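Local coordinates for protein OsmC family peroxiredoxin (Aquifex aeolicus, PDB 2EGT) that probably acts as a thiol-dependent peroxidase of the OsmC family, reducing organic hydroperoxides, at residues I85-V90 and L122-E127. Sequence-based numbering, arbitrary orientation.
Sequences IKYVAV and LKISWE
Ile85, Tyr87 and Ala89 bond through their backbones to the strand 122-127, joining two parallel neighbours in the mixed sheet of this OsmC-like fold. Strand 80-90 lies between 121-130 and the antiparallel 60-72, and the chain between the paired strands is mostly helical. Five N-H...O bonds form the ladder, from Ile85 N to Lys123 O (2.9 Å) down to Ala89 N to Glu127 O (3.0 Å). Ile85, Tyr87, Ile124 and Trp126 share the face covered by helices. There Ile124 and Ile85 lie side by side, and CD1 of Ile124 presses on CB of Ile85 at 3.3 Å, tighter than normal carbon contact. The other branch of Ile124, CG2, lies 3.7 Å from CE2 of Tyr87, near the ring plane. The Tyr87 ring also turns an edge to Ser125 O, which lies in its plane, while its hydroxyl OH is hydrogen-bonded to Ser46 OG on helix 34-56. Of the Trp126 side chain, CB alone stays near Tyr87, by its carbonyl oxygen and CB; with CG between backbone N and carbonyl carbon (chi1 60°), the indole leads away to Glu99 and Lys103 of helix 95-109. On the reverse face, CG of Lys86 anti to the backbone N (chi1 -169°) and a bend at chi2 lay CD against Ser125 OG, 3.3 Å away. Glu127 lies alongside Val88, its CG 3.7 Å from Val88 CG2, before its carboxylate reaches the lysine. Glu127 OE2 comes closest to Lys86 CE, at 3.0 Å, with Lys86 NZ farther from OE2 at 3.6 Å, a long salt bridge.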
# COMPACT_ATOMS: atom_id res chain seq x y z
N ILE A 85 8.43 -11.70 -5.26
CA ILE A 85 7.33 -12.25 -4.48
C ILE A 85 7.39 -13.77 -4.53
O ILE A 85 7.35 -14.37 -5.61
CB ILE A 85 5.96 -11.81 -5.04
CG1 ILE A 85 5.92 -10.29 -5.20
CG2 ILE A 85 4.85 -12.26 -4.09
CD1 ILE A 85 4.60 -9.76 -5.77
N LYS A 86 7.49 -14.40 -3.37
CA LYS A 86 7.53 -15.85 -3.32
C LYS A 86 6.31 -16.38 -2.57
O LYS A 86 6.07 -16.02 -1.42
CB LYS A 86 8.82 -16.33 -2.64
CG LYS A 86 9.08 -17.82 -2.78
CD LYS A 86 10.56 -18.10 -3.00
CE LYS A 86 10.80 -19.51 -3.54
NZ LYS A 86 12.23 -19.74 -3.93
N TYR A 87 5.54 -17.23 -3.24
CA TYR A 87 4.34 -17.83 -2.66
C TYR A 87 4.62 -19.27 -2.26
O TYR A 87 5.17 -20.05 -3.05
CB TYR A 87 3.19 -17.85 -3.67
CG TYR A 87 2.77 -16.51 -4.22
CD1 TYR A 87 1.64 -15.86 -3.73
CD2 TYR A 87 3.49 -15.91 -5.24
CE1 TYR A 87 1.23 -14.64 -4.26
CE2 TYR A 87 3.10 -14.69 -5.78
CZ TYR A 87 1.97 -14.06 -5.28
OH TYR A 87 1.58 -12.85 -5.81
N VAL A 88 4.24 -19.64 -1.05
CA VAL A 88 4.43 -21.00 -0.58
C VAL A 88 3.08 -21.49 -0.05
O VAL A 88 2.54 -20.90 0.88
CB VAL A 88 5.47 -21.07 0.56
CG1 VAL A 88 5.58 -22.50 1.07
CG2 VAL A 88 6.82 -20.59 0.06
N ALA A 89 2.54 -22.54 -0.65
CA ALA A 89 1.27 -23.09 -0.21
C ALA A 89 1.54 -24.40 0.53
O ALA A 89 2.27 -25.26 0.04
CB ALA A 89 0.35 -23.34 -1.41
N VAL A 90 0.95 -24.54 1.71
CA VAL A 90 1.13 -25.73 2.54
C VAL A 90 -0.16 -26.53 2.67
O VAL A 90 -1.22 -25.98 2.96
CB VAL A 90 1.62 -25.34 3.96
CG1 VAL A 90 1.98 -26.59 4.76
CG2 VAL A 90 2.80 -24.40 3.87
N LEU A 122 8.68 -7.29 -11.75
CA LEU A 122 8.25 -8.31 -10.81
C LEU A 122 8.94 -9.63 -11.07
O LEU A 122 9.07 -10.07 -12.21
CB LEU A 122 6.74 -8.51 -10.90
CG LEU A 122 5.84 -7.31 -10.57
CD1 LEU A 122 4.39 -7.71 -10.78
CD2 LEU A 122 6.08 -6.88 -9.12
N LYS A 123 9.36 -10.27 -9.98
CA LYS A 123 10.02 -11.56 -10.05
C LYS A 123 9.24 -12.48 -9.13
O LYS A 123 9.40 -12.47 -7.91
CB LYS A 123 11.48 -11.41 -9.63
CG LYS A 123 12.21 -10.45 -10.58
CD LYS A 123 13.61 -10.08 -10.16
CE LYS A 123 14.22 -9.12 -11.18
NZ LYS A 123 15.60 -8.69 -10.84
N ILE A 124 8.37 -13.27 -9.75
CA ILE A 124 7.47 -14.18 -9.05
C ILE A 124 7.88 -15.65 -9.09
O ILE A 124 8.24 -16.17 -10.14
CB ILE A 124 6.05 -14.09 -9.67
CG1 ILE A 124 5.59 -12.64 -9.71
CG2 ILE A 124 5.08 -14.96 -8.88
CD1 ILE A 124 5.54 -11.96 -8.36
N SER A 125 7.81 -16.30 -7.94
CA SER A 125 8.13 -17.72 -7.83
C SER A 125 7.15 -18.33 -6.83
O SER A 125 6.58 -17.63 -6.01
CB SER A 125 9.58 -17.92 -7.36
OG SER A 125 9.78 -17.37 -6.07
N TRP A 126 6.95 -19.64 -6.92
CA TRP A 126 6.01 -20.31 -6.03
C TRP A 126 6.42 -21.75 -5.79
O TRP A 126 7.16 -22.34 -6.58
CB TRP A 126 4.61 -20.29 -6.63
CG TRP A 126 4.55 -20.97 -7.97
CD1 TRP A 126 4.44 -22.31 -8.20
CD2 TRP A 126 4.68 -20.35 -9.25
NE1 TRP A 126 4.49 -22.56 -9.55
CE2 TRP A 126 4.64 -21.37 -10.22
CE3 TRP A 126 4.82 -19.02 -9.67
CZ2 TRP A 126 4.74 -21.11 -11.59
CZ3 TRP A 126 4.93 -18.76 -11.04
CH2 TRP A 126 4.88 -19.81 -11.98
N GLU A 127 5.93 -22.32 -4.69
CA GLU A 127 6.24 -23.70 -4.37
C GLU A 127 5.24 -24.25 -3.37
O GLU A 127 4.63 -23.50 -2.61
CB GLU A 127 7.65 -23.81 -3.80
CG GLU A 127 7.91 -22.94 -2.59
CD GLU A 127 9.34 -23.06 -2.09
OE1 GLU A 127 9.73 -24.16 -1.67
OE2 GLU A 127 10.06 -22.04 -2.12